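Arylesterase (Sulfolobus solfataricus, PDB 5L2P) hydrolyses a broad range of aromatic esters and aryl dialkyl phosphates, paraoxon among them, as a serine esterase of the GDXG family with an alpha/beta hydrolase fold. Local coordinates at residues Arg65-Ile70 and Ile97-Ser102; Lys71-Gly76 and Ser104-Val109; Pro184-Asp189 and Phe229-Ala234; Ser192-Arg197 and Leu253-Glu258. One frame throughout, in Å; residues are numbered along the deposited sequence.

Contact 1: residues Arg65-Ile70 and Ile97-Ser102; sequences RIYSPI and ISRILS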
loop_
_atom_site.group_PDB
_atom_site.type_symbol
_atom_site.label_atom_id
_atom_site.label_comp_id
_atom_site.label_asym_id
_atom_site.label_seq_id
_atom_site.Cartn_x
_atom_site.Cartn_y
_atom_site.Cartn_z
ATOM N N ARG A 65 -31.233 -25.488 -6.158
ATOM C CA ARG A 65 -31.044 -26.025 -7.495
ATOM C C ARG A 65 -29.807 -26.931 -7.454
ATOM O O ARG A 65 -28.746 -26.528 -7.008
ATOM C CB ARG A 65 -30.853 -24.908 -8.504
ATOM C CG ARG A 65 -30.907 -25.403 -9.964
ATOM C CD ARG A 65 -30.674 -24.300 -11.017
ATOM N NE ARG A 65 -31.582 -23.169 -10.946
ATOM C CZ ARG A 65 -32.754 -23.110 -11.535
ATOM N NH1 ARG A 65 -33.180 -24.129 -12.259
ATOM N NH2 ARG A 65 -33.494 -22.027 -11.394
ATOM N N ILE A 66 -29.962 -28.162 -7.921
ATOM C CA ILE A 66 -28.876 -29.119 -8.011
ATOM C C ILE A 66 -28.332 -29.150 -9.438
ATOM O O ILE A 66 -29.103 -29.419 -10.388
ATOM C CB ILE A 66 -29.321 -30.568 -7.728
ATOM C CG1 ILE A 66 -30.318 -30.674 -6.555
ATOM C CG2 ILE A 66 -28.095 -31.446 -7.494
ATOM C CD1 ILE A 66 -29.917 -29.879 -5.312
ATOM N N TYR A 67 -27.011 -28.897 -9.572
ATOM C CA TYR A 67 -26.344 -28.947 -10.876
ATOM C C TYR A 67 -25.532 -30.207 -11.007
ATOM O O TYR A 67 -24.729 -30.490 -10.153
ATOM C CB TYR A 67 -25.431 -27.759 -11.064
ATOM C CG TYR A 67 -26.095 -26.414 -10.991
ATOM C CD1 TYR A 67 -26.438 -25.834 -9.775
ATOM C CD2 TYR A 67 -26.355 -25.701 -12.120
ATOM C CE1 TYR A 67 -27.045 -24.578 -9.725
ATOM C CE2 TYR A 67 -26.983 -24.472 -12.078
ATOM C CZ TYR A 67 -27.309 -23.916 -10.875
ATOM O OH TYR A 67 -27.861 -22.671 -10.795
ATOM N N SER A 68 -25.733 -30.951 -12.091
ATOM C CA SER A 68 -24.888 -32.081 -12.409
ATOM C C SER A 68 -23.991 -31.703 -13.561
ATOM O O SER A 68 -24.480 -31.162 -14.533
ATOM C CB SER A 68 -25.718 -33.269 -12.833
ATOM O OG SER A 68 -26.656 -33.595 -11.853
ATOM N N PRO A 69 -22.672 -31.986 -13.453
ATOM C CA PRO A 69 -21.732 -31.543 -14.477
ATOM C C PRO A 69 -21.870 -32.306 -15.785
ATOM O O PRO A 69 -22.481 -33.352 -15.821
ATOM C CB PRO A 69 -20.364 -31.815 -13.833
ATOM C CG PRO A 69 -20.604 -32.964 -12.945
ATOM C CD PRO A 69 -21.989 -32.746 -12.395
ATOM N N ILE A 70 -21.308 -31.758 -16.853
ATOM C CA ILE A 70 -21.237 -32.430 -18.143
ATOM C C ILE A 70 -20.522 -33.760 -17.994
ATOM O O ILE A 70 -20.962 -34.763 -18.529
ATOM C CB ILE A 70 -20.460 -31.577 -19.192
ATOM C CG1 ILE A 70 -21.243 -30.323 -19.572
ATOM C CG2 ILE A 70 -20.190 -32.360 -20.462
ATOM C CD1 ILE A 70 -22.515 -30.577 -20.376
ATOM N N ILE A 97 -22.397 -18.865 -12.773
ATOM C CA ILE A 97 -21.258 -19.250 -11.947
ATOM C C ILE A 97 -21.341 -20.713 -11.527
ATOM O O ILE A 97 -20.328 -21.435 -11.593
ATOM C CB ILE A 97 -21.084 -18.378 -10.709
ATOM C CG1 ILE A 97 -20.943 -16.894 -11.114
ATOM C CG2 ILE A 97 -19.836 -18.803 -9.938
ATOM C CD1 ILE A 97 -19.882 -16.579 -12.169
ATOM N N SER A 98 -22.539 -21.139 -11.104
ATOM C CA SER A 98 -22.735 -22.503 -10.638
ATOM C C SER A 98 -22.437 -23.507 -11.723
ATOM O O SER A 98 -21.891 -24.562 -11.443
ATOM C CB SER A 98 -24.156 -22.706 -10.145
ATOM O OG SER A 98 -24.538 -21.728 -9.183
ATOM N N ARG A 99 -22.830 -23.181 -12.955
ATOM C CA ARG A 99 -22.613 -24.053 -14.115
ATOM C C ARG A 99 -21.132 -24.212 -14.436
ATOM O O ARG A 99 -20.660 -25.322 -14.634
ATOM C CB ARG A 99 -23.316 -23.508 -15.373
ATOM C CG ARG A 99 -24.800 -23.614 -15.314
ATOM C CD ARG A 99 -25.499 -22.570 -16.203
ATOM N NE ARG A 99 -26.897 -22.895 -16.361
ATOM C CZ ARG A 99 -27.346 -23.856 -17.155
ATOM N NH1 ARG A 99 -26.531 -24.558 -17.899
ATOM N NH2 ARG A 99 -28.644 -24.104 -17.242
ATOM N N ILE A 100 -20.412 -23.093 -14.523
ATOM C CA ILE A 100 -18.970 -23.135 -14.761
ATOM C C ILE A 100 -18.259 -23.858 -13.611
ATOM O O ILE A 100 -17.311 -24.622 -13.839
ATOM C CB ILE A 100 -18.376 -21.742 -14.917
ATOM C CG1 ILE A 100 -18.946 -21.053 -16.160
ATOM C CG2 ILE A 100 -16.859 -21.801 -15.058
ATOM C CD1 ILE A 100 -18.755 -19.542 -16.145
ATOM N N LEU A 101 -18.720 -23.641 -12.380
ATOM C CA LEU A 101 -18.067 -24.222 -11.217
ATOM C C LEU A 101 -18.210 -25.731 -11.197
ATOM O O LEU A 101 -17.229 -26.472 -10.940
ATOM C CB LEU A 101 -18.610 -23.607 -9.920
ATOM C CG LEU A 101 -17.938 -24.073 -8.606
ATOM C CD1 LEU A 101 -16.467 -23.693 -8.502
ATOM C CD2 LEU A 101 -18.737 -23.485 -7.470
ATOM N N SER A 102 -19.423 -26.170 -11.476
ATOM C CA SER A 102 -19.752 -27.593 -11.573
ATOM C C SER A 102 -18.903 -28.312 -12.627
ATOM O O SER A 102 -18.387 -29.386 -12.386
ATOM C CB SER A 102 -21.253 -27.751 -11.905
ATOM O OG SER A 102 -21.651 -29.119 -11.936
#
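S98 sets its CB over one face of the Y67 ring, 3.6 Å from the ring centroid and only 20° off the ring normal, a CH-pi contact displaced toward the CZ-CE1 rim. The hydroxyl of S98 is turned to H80 and E94, so it is the methylene that meets the ring. R99 follows with its aliphatic part: CG lies 4.0 Å from Y67 CE2, and the arginine chain crosses the tyrosine at about a right angle before its guanidinium goes on to D95 and D45. One turn after S98, S102 closes the contact. Its OG, anti to the backbone N (chi1 -177°), lies 3.5 Å from P69 CB and close to P69 N, which has no hydrogen to give, and bonds instead to the carbonyl of C107. Replacing Y67 by an alanine would probably leave S98 CB without its aromatic face and D95 without the phenol hydroxyl it now meets, opening a gap under the helix. The axes of segments 65-68 and 97-102 run at 36°; strand 61-68 lies in the sheet between 49-56 and 108-112, and I97, I100 and L101 turn from it toward helix 287-305.

Contact 2: residues Lys71-Gly76 and Ser104-Val109; sequences KRTNNG and SCECTV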
loop_
_atom_site.group_PDB
_atom_site.type_symbol
_atom_site.label_atom_id
_atom_site.label_comp_id
_atom_site.label_asym_id
_atom_site.label_seq_id
_atom_site.Cartn_x
_atom_site.Cartn_y
_atom_site.Cartn_z
ATOM N N LYS A 71 -19.398 -33.743 -17.281
ATOM C CA LYS A 71 -18.621 -34.952 -16.984
ATOM C C LYS A 71 -18.395 -34.992 -15.478
ATOM O O LYS A 71 -17.749 -34.093 -14.916
ATOM C CB LYS A 71 -17.255 -34.955 -17.713
ATOM C CG LYS A 71 -17.265 -34.303 -19.097
ATOM C CD LYS A 71 -16.217 -34.873 -20.078
ATOM C CE LYS A 71 -16.543 -34.614 -21.566
ATOM N NZ LYS A 71 -16.226 -33.222 -22.041
ATOM N N ARG A 72 -18.897 -36.040 -14.830
ATOM C CA ARG A 72 -18.730 -36.211 -13.396
ATOM C C ARG A 72 -17.606 -37.203 -13.106
ATOM O O ARG A 72 -17.726 -38.357 -13.442
ATOM C CB ARG A 72 -20.031 -36.717 -12.801
ATOM C CG ARG A 72 -20.132 -36.580 -11.296
ATOM C CD ARG A 72 -21.438 -37.145 -10.773
ATOM N NE ARG A 72 -21.470 -37.049 -9.319
ATOM C CZ ARG A 72 -22.493 -37.384 -8.547
ATOM N NH1 ARG A 72 -23.610 -37.839 -9.086
ATOM N NH2 ARG A 72 -22.391 -37.270 -7.221
ATOM N N THR A 73 -16.526 -36.747 -12.479
ATOM C CA THR A 73 -15.360 -37.592 -12.228
ATOM C C THR A 73 -15.000 -37.718 -10.739
ATOM O O THR A 73 -13.988 -38.361 -10.415
ATOM C CB THR A 73 -14.123 -37.043 -12.931
ATOM O OG1 THR A 73 -13.883 -35.706 -12.471
ATOM C CG2 THR A 73 -14.320 -37.033 -14.413
ATOM N N ASN A 74 -15.788 -37.113 -9.845
ATOM C CA ASN A 74 -15.592 -37.337 -8.418
ATOM C C ASN A 74 -16.897 -37.226 -7.631
ATOM O O ASN A 74 -17.918 -36.755 -8.152
ATOM C CB ASN A 74 -14.530 -36.394 -7.859
ATOM C CG ASN A 74 -14.945 -34.953 -7.919
ATOM O OD1 ASN A 74 -15.780 -34.498 -7.142
ATOM N ND2 ASN A 74 -14.364 -34.210 -8.854
ATOM N N ASN A 75 -16.841 -37.664 -6.371
ATOM C CA ASN A 75 -18.009 -37.664 -5.503
ATOM C C ASN A 75 -18.022 -36.491 -4.515
ATOM O O ASN A 75 -18.622 -36.588 -3.466
ATOM C CB ASN A 75 -18.164 -39.012 -4.795
ATOM C CG ASN A 75 -16.907 -39.430 -4.018
ATOM O OD1 ASN A 75 -15.909 -38.732 -4.029
ATOM N ND2 ASN A 75 -16.956 -40.579 -3.350
ATOM N N GLY A 76 -17.404 -35.381 -4.890
ATOM C CA GLY A 76 -17.467 -34.178 -4.105
ATOM C C GLY A 76 -18.713 -33.359 -4.296
ATOM O O GLY A 76 -19.468 -33.582 -5.228
ATOM N N SER A 104 -16.029 -27.323 -13.964
ATOM C CA SER A 104 -14.608 -27.229 -13.627
ATOM C C SER A 104 -14.260 -28.206 -12.514
ATOM O O SER A 104 -13.245 -28.886 -12.574
ATOM C CB SER A 104 -14.271 -25.840 -13.141
ATOM O OG SER A 104 -14.465 -24.891 -14.153
ATOM N N CYS A 105 -15.106 -28.249 -11.484
ATOM C CA CYS A 105 -14.963 -29.216 -10.393
ATOM C C CYS A 105 -15.212 -30.648 -10.843
ATOM O O CYS A 105 -14.683 -31.584 -10.240
ATOM C CB CYS A 105 -15.966 -28.914 -9.279
ATOM S SG CYS A 105 -15.579 -27.416 -8.371
ATOM N N GLU A 106 -16.059 -30.807 -11.863
ATOM C CA GLU A 106 -16.530 -32.100 -12.340
ATOM C C GLU A 106 -17.255 -32.825 -11.222
ATOM O O GLU A 106 -17.055 -34.037 -10.977
ATOM C CB GLU A 106 -15.376 -32.923 -12.916
ATOM C CG GLU A 106 -14.787 -32.282 -14.162
ATOM C CD GLU A 106 -13.513 -32.959 -14.640
ATOM O OE1 GLU A 106 -13.380 -34.199 -14.454
ATOM O OE2 GLU A 106 -12.642 -32.227 -15.185
ATOM N N CYS A 107 -18.101 -32.058 -10.531
ATOM C CA CYS A 107 -18.844 -32.575 -9.408
ATOM C C CYS A 107 -20.147 -31.839 -9.248
ATOM O O CYS A 107 -20.388 -30.835 -9.870
ATOM C CB CYS A 107 -18.011 -32.445 -8.130
ATOM S SG CYS A 107 -18.051 -30.796 -7.387
ATOM N N THR A 108 -20.974 -32.346 -8.357
ATOM C CA THR A 108 -22.294 -31.797 -8.097
ATOM C C THR A 108 -22.227 -30.472 -7.339
ATOM O O THR A 108 -21.429 -30.308 -6.420
ATOM C CB THR A 108 -23.066 -32.777 -7.215
ATOM O OG1 THR A 108 -22.912 -34.126 -7.725
ATOM C CG2 THR A 108 -24.555 -32.338 -7.100
ATOM N N VAL A 109 -23.058 -29.525 -7.735
ATOM C CA VAL A 109 -23.123 -28.216 -7.093
ATOM C C VAL A 109 -24.572 -27.944 -6.688
ATOM O O VAL A 109 -25.496 -28.208 -7.467
ATOM C CB VAL A 109 -22.638 -27.128 -8.048
ATOM C CG1 VAL A 109 -22.895 -25.739 -7.475
ATOM C CG2 VAL A 109 -21.160 -27.326 -8.374
#
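A beta-alpha-beta crossover of the alpha/beta hydrolase fold turns at C105, E106 and C107, where helix 95-105 ends and strand 108-112 is about to start, and the loop 71-76 wraps this corner through T73 and N74. E106 is the first residue to leave the helix, with a positive phi of 60°, and this turn presents both its backbone carbonyl and its side chain to the loop. T73 holds both: its backbone N donates to E106 O at 3.1 Å, and its hydroxyl donates to E106 OE1, which is met on the anti side of the carboxylate and somewhat out of its plane. The other oxygen, OE2, forms a salt bridge with K302 of helix 287-305, so the carboxylate ties loop and C-terminal helix to the same corner. Just before T73, the guanidinium of R72 lies with one face over T108 OG1, but the angle is too poor for a hydrogen bond, and R72 NH2 bonds to the carbonyl of L143 instead. With CG between the backbone N and the carbonyl carbon (chi1 65°), N74 uses both ends of its amide. Its OD1 accepts from G76 N at 2.9 Å, an Asx turn that bends the loop toward strand 77-81 and rests OD1 against C107 CB. Its ND2, with the acceptor close to the amide plane, donates to C105 O at 3.0 Å, almost in line with the carbonyl bond.

Contact 3: residues Pro184-Asp189 and Phe229-Ala234; sequences PFVYLD and FSPLIA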
loop_
_atom_site.group_PDB
_atom_site.type_symbol
_atom_site.label_atom_id
_atom_site.label_comp_id
_atom_site.label_asym_id
_atom_site.label_seq_id
_atom_site.Cartn_x
_atom_site.Cartn_y
_atom_site.Cartn_z
ATOM N N PRO A 184 -15.299 -11.764 0.092
ATOM C CA PRO A 184 -16.194 -11.748 1.219
ATOM C C PRO A 184 -16.276 -10.466 2.052
ATOM O O PRO A 184 -15.297 -9.704 2.170
ATOM C CB PRO A 184 -15.572 -12.833 2.138
ATOM C CG PRO A 184 -14.110 -12.711 1.905
ATOM C CD PRO A 184 -13.984 -12.380 0.438
ATOM N N PHE A 185 -17.438 -10.275 2.671
ATOM C CA PHE A 185 -17.592 -9.378 3.824
ATOM C C PHE A 185 -17.365 -10.183 5.101
ATOM O O PHE A 185 -18.066 -11.163 5.356
ATOM C CB PHE A 185 -18.993 -8.758 3.831
ATOM C CG PHE A 185 -19.270 -7.884 5.012
ATOM C CD1 PHE A 185 -19.636 -8.434 6.248
ATOM C CD2 PHE A 185 -19.164 -6.507 4.915
ATOM C CE1 PHE A 185 -19.905 -7.614 7.351
ATOM C CE2 PHE A 185 -19.419 -5.702 6.027
ATOM C CZ PHE A 185 -19.789 -6.266 7.237
ATOM N N VAL A 186 -16.409 -9.745 5.926
ATOM C CA VAL A 186 -16.091 -10.437 7.190
ATOM C C VAL A 186 -16.036 -9.532 8.414
ATOM O O VAL A 186 -15.855 -10.020 9.528
ATOM C CB VAL A 186 -14.751 -11.175 7.098
ATOM C CG1 VAL A 186 -14.858 -12.327 6.132
ATOM C CG2 VAL A 186 -13.596 -10.258 6.688
ATOM N N TYR A 187 -16.215 -8.229 8.231
ATOM C CA TYR A 187 -16.014 -7.270 9.316
ATOM C C TYR A 187 -16.538 -5.877 8.943
ATOM O O TYR A 187 -16.600 -5.524 7.758
ATOM C CB TYR A 187 -14.486 -7.158 9.630
ATOM C CG TYR A 187 -14.178 -6.356 10.877
ATOM C CD1 TYR A 187 -14.646 -6.777 12.121
ATOM C CD2 TYR A 187 -13.443 -5.170 10.822
ATOM C CE1 TYR A 187 -14.423 -6.036 13.266
ATOM C CE2 TYR A 187 -13.148 -4.447 11.990
ATOM C CZ TYR A 187 -13.652 -4.890 13.212
ATOM O OH TYR A 187 -13.447 -4.213 14.414
ATOM N N LEU A 188 -16.896 -5.085 9.945
ATOM C CA LEU A 188 -17.193 -3.671 9.739
ATOM C C LEU A 188 -15.890 -2.892 9.684
ATOM O O LEU A 188 -15.447 -2.287 10.656
ATOM C CB LEU A 188 -18.087 -3.114 10.856
ATOM C CG LEU A 188 -18.720 -1.754 10.550
ATOM C CD1 LEU A 188 -19.893 -1.898 9.560
ATOM C CD2 LEU A 188 -19.183 -1.132 11.851
ATOM N N ASP A 189 -15.258 -2.920 8.533
ATOM C CA ASP A 189 -13.982 -2.257 8.331
ATOM C C ASP A 189 -14.127 -0.790 8.023
ATOM O O ASP A 189 -14.603 -0.435 6.976
ATOM C CB ASP A 189 -13.254 -2.942 7.175
ATOM C CG ASP A 189 -11.983 -2.264 6.787
ATOM O OD1 ASP A 189 -11.298 -1.652 7.633
ATOM O OD2 ASP A 189 -11.650 -2.378 5.602
ATOM N N PHE A 229 -21.937 -12.656 12.148
ATOM C CA PHE A 229 -22.031 -11.544 11.241
ATOM C C PHE A 229 -20.646 -11.100 10.772
ATOM O O PHE A 229 -20.427 -10.881 9.561
ATOM C CB PHE A 229 -22.764 -10.393 11.891
ATOM C CG PHE A 229 -22.650 -9.103 11.131
ATOM C CD1 PHE A 229 -23.351 -8.907 9.966
ATOM C CD2 PHE A 229 -21.867 -8.076 11.613
ATOM C CE1 PHE A 229 -23.251 -7.725 9.281
ATOM C CE2 PHE A 229 -21.751 -6.887 10.935
ATOM C CZ PHE A 229 -22.442 -6.704 9.760
ATOM N N SER A 230 -19.728 -10.945 11.739
ATOM C CA SER A 230 -18.343 -10.519 11.497
ATOM C C SER A 230 -17.383 -11.567 11.953
ATOM O O SER A 230 -16.830 -11.468 13.052
ATOM C CB SER A 230 -18.033 -9.217 12.231
ATOM O OG SER A 230 -18.654 -8.110 11.591
ATOM N N PRO A 231 -17.156 -12.579 11.120
ATOM C CA PRO A 231 -16.264 -13.674 11.519
ATOM C C PRO A 231 -14.813 -13.256 11.837
ATOM O O PRO A 231 -14.102 -13.988 12.515
ATOM C CB PRO A 231 -16.308 -14.625 10.314
ATOM C CG PRO A 231 -16.963 -13.850 9.214
ATOM C CD PRO A 231 -17.836 -12.851 9.855
ATOM N N LEU A 232 -14.384 -12.103 11.344
ATOM C CA LEU A 232 -13.042 -11.632 11.621
ATOM C C LEU A 232 -12.846 -11.343 13.137
ATOM O O LEU A 232 -11.740 -11.432 13.635
ATOM C CB LEU A 232 -12.736 -10.395 10.769
ATOM C CG LEU A 232 -11.267 -10.042 10.633
ATOM C CD1 LEU A 232 -10.448 -11.129 9.953
ATOM C CD2 LEU A 232 -11.139 -8.736 9.871
ATOM N N ILE A 233 -13.938 -11.016 13.839
ATOM C CA ILE A 233 -13.872 -10.675 15.244
ATOM C C ILE A 233 -13.908 -11.901 16.112
ATOM O O ILE A 233 -13.854 -11.806 17.335
ATOM C CB ILE A 233 -15.008 -9.696 15.659
ATOM C CG1 ILE A 233 -14.551 -8.878 16.870
ATOM C CG2 ILE A 233 -16.331 -10.396 15.949
ATOM C CD1 ILE A 233 -15.555 -7.851 17.375
ATOM N N ALA A 234 -13.991 -13.070 15.504
ATOM C CA ALA A 234 -13.984 -14.317 16.273
ATOM C C ALA A 234 -12.707 -14.453 17.085
ATOM O O ALA A 234 -11.617 -14.182 16.597
ATOM C CB ALA A 234 -14.133 -15.507 15.349
#
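One backbone hydrogen bond joins V186 to L232: L232 N, in the 3-10 turn 231-233, donates to V186 O at 3.1 Å, nearly straight at 165°. The same carbonyl passes close to P231 N, which has no hydrogen to give. The apolar contacts gather round this bond. V186 CG1 meets P231 CG at 4.0 Å, the two side chains crossing at about a right angle, while its CG2 leans on L232 CB. L232, with CG anti to the backbone N (chi1 -162°), sends CD2 across to Y187 CB, 3.7 Å away, and I233 CB lies more loosely beside the tyrosine ring.

The aromatic pair is F185 and F229. Their planes stand at 51°, neither stacked nor edge-to-face, with F185 CE1 3.6 Å from F229 CZ. W86 meets F185 edge-to-face, and the side chain of F185 comes within about 6 Å of that of S156, the inferred nucleophile. An alanine in place of F185 would probably leave F229 CZ and W86 each without its aromatic neighbour and open a gap where the ring packs.

Among polar partners, N160 ND2 bonds to the carbonyls of both F185 and F229, and Y187 OH reaches L188 O of the second subunit. With a single hydrogen bond directly across it, this buried contact probably relies largely on side-chain fit, while its backbone polar groups also draw on helices such as 157-171 to be satisfied.

Contact 4: residues Ser192-Arg197 and Leu253-Glu258; sequences SKSMNR and LRDQGE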
loop_
_atom_site.group_PDB
_atom_site.type_symbol
_atom_site.label_atom_id
_atom_site.label_comp_id
_atom_site.label_asym_id
_atom_site.label_seq_id
_atom_site.Cartn_x
_atom_site.Cartn_y
_atom_site.Cartn_z
ATOM N N SER A 192 -9.285 0.496 6.826
ATOM C CA SER A 192 -8.385 0.066 5.763
ATOM C C SER A 192 -8.309 1.025 4.581
ATOM O O SER A 192 -9.168 1.844 4.371
ATOM C CB SER A 192 -8.764 -1.317 5.238
ATOM O OG SER A 192 -9.801 -1.242 4.267
ATOM N N LYS A 193 -7.225 0.916 3.831
ATOM C CA LYS A 193 -7.020 1.742 2.667
ATOM C C LYS A 193 -8.033 1.414 1.553
ATOM O O LYS A 193 -8.582 2.329 0.898
ATOM C CB LYS A 193 -5.618 1.552 2.103
ATOM C CG LYS A 193 -4.570 2.199 2.958
ATOM C CD LYS A 193 -4.517 3.701 2.777
ATOM C CE LYS A 193 -3.722 4.378 3.854
ATOM N NZ LYS A 193 -3.720 5.834 3.546
ATOM N N SER A 194 -8.237 0.119 1.315
ATOM C CA SER A 194 -9.153 -0.310 0.266
ATOM C C SER A 194 -10.562 0.263 0.519
ATOM O O SER A 194 -11.163 0.763 -0.405
ATOM C CB SER A 194 -9.188 -1.854 0.165
ATOM O OG SER A 194 -9.785 -2.449 1.271
ATOM N N MET A 195 -11.027 0.224 1.765
ATOM C CA MET A 195 -12.333 0.698 2.126
ATOM C C MET A 195 -12.504 2.194 1.846
ATOM O O MET A 195 -13.461 2.616 1.164
ATOM C CB MET A 195 -12.651 0.390 3.588
ATOM C CG MET A 195 -14.027 0.913 4.049
ATOM S SD MET A 195 -15.458 0.223 3.159
ATOM C CE MET A 195 -15.379 -1.490 3.680
ATOM N N ASN A 196 -11.529 2.974 2.302
ATOM C CA ASN A 196 -11.629 4.419 2.192
ATOM C C ASN A 196 -11.428 4.927 0.769
ATOM O O ASN A 196 -11.988 5.933 0.397
ATOM C CB ASN A 196 -10.641 5.073 3.162
ATOM C CG ASN A 196 -11.110 4.985 4.593
ATOM O OD1 ASN A 196 -11.990 5.728 4.981
ATOM N ND2 ASN A 196 -10.583 4.056 5.375
ATOM N N ARG A 197 -10.637 4.217 -0.017
ATOM C CA ARG A 197 -10.303 4.644 -1.362
ATOM C C ARG A 197 -11.285 4.183 -2.393
ATOM O O ARG A 197 -11.538 4.898 -3.372
ATOM C CB ARG A 197 -8.914 4.119 -1.753
ATOM C CG ARG A 197 -7.736 4.741 -1.044
ATOM C CD ARG A 197 -6.396 4.137 -1.481
ATOM N NE ARG A 197 -5.326 5.012 -0.997
ATOM C CZ ARG A 197 -4.045 4.704 -0.925
ATOM N NH1 ARG A 197 -3.609 3.523 -1.277
ATOM N NH2 ARG A 197 -3.208 5.617 -0.493
ATOM N N LEU A 253 -13.721 -4.101 -0.003
ATOM C CA LEU A 253 -13.670 -5.206 0.940
ATOM C C LEU A 253 -12.363 -5.976 0.807
ATOM O O LEU A 253 -12.199 -7.013 1.481
ATOM C CB LEU A 253 -14.850 -6.196 0.694
ATOM C CG LEU A 253 -16.271 -5.651 0.695
ATOM C CD1 LEU A 253 -17.258 -6.777 0.398
ATOM C CD2 LEU A 253 -16.611 -4.980 2.017
ATOM N N ARG A 254 -11.464 -5.516 -0.074
ATOM C CA ARG A 254 -10.195 -6.215 -0.318
ATOM C C ARG A 254 -9.408 -6.498 0.945
ATOM O O ARG A 254 -9.001 -7.623 1.186
ATOM C CB ARG A 254 -9.337 -5.411 -1.281
ATOM C CG ARG A 254 -7.997 -6.033 -1.686
ATOM C CD ARG A 254 -7.096 -5.001 -2.379
ATOM N NE ARG A 254 -6.571 -4.034 -1.419
ATOM C CZ ARG A 254 -6.033 -2.871 -1.719
ATOM N NH1 ARG A 254 -5.942 -2.479 -2.972
ATOM N NH2 ARG A 254 -5.571 -2.094 -0.739
ATOM N N ASP A 255 -9.183 -5.474 1.758
ATOM C CA ASP A 255 -8.258 -5.613 2.905
ATOM C C ASP A 255 -8.799 -6.510 4.012
ATOM O O ASP A 255 -8.038 -7.306 4.589
ATOM C CB ASP A 255 -7.832 -4.243 3.438
ATOM C CG ASP A 255 -6.886 -3.500 2.437
ATOM O OD1 ASP A 255 -6.271 -4.192 1.590
ATOM O OD2 ASP A 255 -6.779 -2.257 2.480
ATOM N N GLN A 256 -10.097 -6.456 4.297
ATOM C CA GLN A 256 -10.715 -7.360 5.286
ATOM C C GLN A 256 -10.665 -8.814 4.855
ATOM O O GLN A 256 -10.433 -9.694 5.693
ATOM C CB GLN A 256 -12.171 -6.970 5.624
ATOM C CG GLN A 256 -13.180 -7.115 4.521
ATOM C CD GLN A 256 -14.493 -6.425 4.869
ATOM O OE1 GLN A 256 -15.465 -7.051 5.338
ATOM N NE2 GLN A 256 -14.531 -5.124 4.646
ATOM N N GLY A 257 -10.882 -9.088 3.563
ATOM C CA GLY A 257 -10.724 -10.441 3.034
ATOM C C GLY A 257 -9.291 -10.963 3.189
ATOM O O GLY A 257 -9.076 -12.076 3.604
ATOM N N GLU A 258 -8.308 -10.170 2.815
ATOM C CA GLU A 258 -6.900 -10.560 2.975
ATOM C C GLU A 258 -6.501 -10.725 4.450
ATOM O O GLU A 258 -5.790 -11.630 4.772
ATOM C CB GLU A 258 -5.985 -9.583 2.240
ATOM C CG GLU A 258 -6.161 -9.691 0.709
ATOM C CD GLU A 258 -5.333 -8.688 -0.084
ATOM O OE1 GLU A 258 -4.840 -7.675 0.480
ATOM O OE2 GLU A 258 -5.170 -8.903 -1.293
#
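The first turns of helices 193-197 and 254-266 lie side by side, nearly antiparallel (segment axes at 162°), with S194 and D255 paired reciprocally between them. Here the packing is tight: S194 N donates to D255 OD2 at 3.0 Å, from above the carboxylate plane, and D255 N donates to S194 OG at 3.1 Å, an oxygen also bonded to the carbonyl of P252. Each helix thus satisfies a first-turn N-H of the other, and the two helix starts would probably help to stabilise the buried aspartate charge. S192 is the N-cap of its own helix, its OG accepting from M195 N and also bonded to D189.

The looser side is mostly apolar. M195, bent at chi2 and chi3, brings CE alongside L253 CD2 at 4.1 Å, and L253 goes on to touch H281, an inferred active-site residue. At the outer flank K193 leaves the contact for a salt bridge with E258 of the second subunit. Back in the tight part, R254 lays one guanidinium face against S194 CB, while its NE and NH2 reach D255 OD1 at 3.0 and 3.2 Å, from one face of the carboxylate, with that oxygen in the guanidinium plane.

In the fold
The four contacts form two clusters on opposite sides of the chain's centre. Contacts 1 and 2, centres 9 Å apart, share helix 95-105 and the neighbouring sheet strands 61-68 and 108-112; their segments alternate along the chain and touch through Y67 N with V109 O and S102 CA with V109 CG2. Both close before contacts 3 and 4 open. That second pair, centres 12 Å apart, also alternates, and is joined by Q256 OE1, which accepts from V186 N and Y187 N. The clusters lie about 29 to 34 Å apart, centre to centre. The first knits one flank of the sheet away from the inferred catalytic residues; the second lies beside them and also reaches the second subunit.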